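DNA/RNA-binding protein Alba (Thermoplasma volcanium, PDB 4Z9E) probably binds double-stranded DNA tightly but without sequence specificity and takes part in compacting the archaeal chromosome. Local coordinates at residues Ala48-Arg52 with His53-Pro57. Numbering follows the deposited sequence.
Sequences AEITR and HKFIP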
loop_
_atom_site.group_PDB
_atom_site.type_symbol
_atom_site.label_atom_id
_atom_site.label_comp_id
_atom_site.label_asym_id
_atom_site.label_seq_id
_atom_site.Cartn_x
_atom_site.Cartn_y
_atom_site.Cartn_z
ATOM N N ALA A 48 -6.826 -7.815 1.832
ATOM C CA ALA A 48 -6.096 -8.831 1.070
ATOM C C ALA A 48 -5.289 -9.760 1.947
ATOM O O ALA A 48 -5.089 -10.911 1.593
ATOM C CB ALA A 48 -5.177 -8.195 0.024
ATOM N N GLU A 49 -4.783 -9.264 3.063
ATOM C CA GLU A 49 -3.943 -10.111 3.895
ATOM C C GLU A 49 -4.768 -11.080 4.739
ATOM O O GLU A 49 -4.398 -12.236 4.910
ATOM C CB GLU A 49 -3.004 -9.276 4.749
ATOM C CG GLU A 49 -1.819 -8.777 3.951
ATOM C CD GLU A 49 -0.757 -9.853 3.804
ATOM O OE1 GLU A 49 -0.283 -10.337 4.843
ATOM O OE2 GLU A 49 -0.392 -10.241 2.673
ATOM N N ILE A 50 -5.907 -10.617 5.225
ATOM C CA ILE A 50 -6.807 -11.485 5.969
ATOM C C ILE A 50 -7.309 -12.589 5.058
ATOM O O ILE A 50 -7.337 -13.775 5.428
ATOM C CB ILE A 50 -8.007 -10.695 6.518
ATOM C CG1 ILE A 50 -7.558 -9.814 7.659
ATOM C CG2 ILE A 50 -9.090 -11.623 7.017
ATOM C CD1 ILE A 50 -8.511 -8.676 7.926
ATOM N N THR A 51 -7.686 -12.181 3.857
ATOM C CA THR A 51 -8.213 -13.102 2.878
ATOM C C THR A 51 -7.257 -14.266 2.651
ATOM O O THR A 51 -7.656 -15.412 2.671
ATOM C CB THR A 51 -8.479 -12.388 1.537
ATOM O OG1 THR A 51 -9.602 -11.522 1.683
ATOM C CG2 THR A 51 -8.792 -13.374 0.460
ATOM N N ARG A 52 -5.991 -13.979 2.424
ATOM C CA ARG A 52 -5.055 -15.055 2.092
ATOM C C ARG A 52 -4.498 -15.813 3.305
ATOM O O ARG A 52 -3.846 -16.836 3.156
ATOM C CB ARG A 52 -3.927 -14.521 1.232
ATOM C CG ARG A 52 -3.057 -13.537 1.964
ATOM C CD ARG A 52 -2.263 -12.735 0.953
ATOM N NE ARG A 52 -1.227 -13.567 0.365
ATOM C CZ ARG A 52 -0.007 -13.699 0.876
ATOM N NH1 ARG A 52 0.337 -13.033 1.985
ATOM N NH2 ARG A 52 0.870 -14.491 0.267
ATOM N N HIS A 53 -4.766 -15.312 4.498
ATOM C CA HIS A 53 -4.349 -15.998 5.703
ATOM C C HIS A 53 -5.422 -16.899 6.242
ATOM O O HIS A 53 -5.196 -18.064 6.523
ATOM C CB HIS A 53 -3.883 -14.985 6.743
ATOM C CG HIS A 53 -2.447 -14.559 6.557
ATOM N ND1 HIS A 53 -1.939 -14.228 5.346
ATOM C CD2 HIS A 53 -1.401 -14.446 7.466
ATOM C CE1 HIS A 53 -0.643 -13.912 5.473
ATOM N NE2 HIS A 53 -0.309 -14.047 6.771
ATOM N N LYS A 54 -6.625 -16.384 6.381
ATOM C CA LYS A 54 -7.631 -17.199 6.988
ATOM C C LYS A 54 -8.543 -17.870 5.986
ATOM O O LYS A 54 -8.953 -18.994 6.226
ATOM C CB LYS A 54 -8.408 -16.409 8.033
ATOM C CG LYS A 54 -7.585 -16.089 9.275
ATOM C CD LYS A 54 -7.865 -14.665 9.703
ATOM C CE LYS A 54 -7.095 -14.294 10.953
ATOM N NZ LYS A 54 -7.373 -12.854 11.218
ATOM N N PHE A 55 -8.825 -17.225 4.854
ATOM C CA PHE A 55 -9.999 -17.616 4.062
ATOM C C PHE A 55 -9.829 -18.172 2.649
ATOM O O PHE A 55 -10.601 -19.009 2.252
ATOM C CB PHE A 55 -11.027 -16.506 4.087
ATOM C CG PHE A 55 -11.388 -16.064 5.468
ATOM C CD1 PHE A 55 -12.250 -16.823 6.254
ATOM C CD2 PHE A 55 -10.866 -14.896 5.993
ATOM C CE1 PHE A 55 -12.592 -16.416 7.536
ATOM C CE2 PHE A 55 -11.202 -14.483 7.271
ATOM C CZ PHE A 55 -12.066 -15.244 8.046
ATOM N N ILE A 56 -8.849 -17.718 1.884
ATOM C CA ILE A 56 -8.530 -18.362 0.615
ATOM C C ILE A 56 -7.038 -18.677 0.672
ATOM O O ILE A 56 -6.244 -17.968 0.090
ATOM C CB ILE A 56 -8.830 -17.454 -0.593
ATOM C CG1 ILE A 56 -10.229 -16.803 -0.498
ATOM C CG2 ILE A 56 -8.649 -18.216 -1.898
ATOM C CD1 ILE A 56 -11.387 -17.755 -0.726
ATOM N N PRO A 57 -6.650 -19.746 1.391
ATOM C CA PRO A 57 -5.225 -20.017 1.680
ATOM C C PRO A 57 -4.312 -20.082 0.464
ATOM O O PRO A 57 -3.096 -19.959 0.602
ATOM C CB PRO A 57 -5.265 -21.378 2.388
ATOM C CG PRO A 57 -6.625 -21.421 3.007
ATOM C CD PRO A 57 -7.528 -20.769 1.990
#
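Thr-51 O takes two backbone donors, Ile-56 N at 2.7 Å and Phe-55 N at 3.1 Å, where helix 41-55 of the Alba fold widens into a pi-type turn at its C-terminal end. The bond from Ile-56 is the straighter (170°), and the other donor comes from above the carbonyl plane. One residue earlier, Ile-50 O accepts from Lys-54 N, nearly straight (175°), and from His-53 N, which lies above its carbonyl plane. Ile-50, whose side chain also touches Thr-14 of helix 14-25, uses its beta-branch: CG2, anti to the backbone N, meets the edge of the Phe-55 ring at CE2, 3.6 Å away. Thr-51 CG2 lies alongside Ile-56 CG1, 3.8 Å away, so threonine offers a methyl to an apolar neighbour while its hydroxyl is bonded to Val-47 O of the helix backbone. Both Thr-51 and Phe-55 also pack on Val-18. On another flank, Arg-52 CG sits at the edge of the His-53 ring, 3.6 Å from ND1. The long arginine bends at chi3 (-72°) and brings NH1 to Glu-49 in a salt bridge; an alanine here would probably leave that carboxylate without its cationic mate and uncover the imidazole edge. Glu-49 suits the dimer interface because its two oxygens divide the work: OE1 bonds Thr-68 OG1 of the second subunit, whereas OE2 takes Tyr-61 OH and, on its syn side but tilted out of the carboxylate plane, Arg-52 NH1 at 3.0 Å.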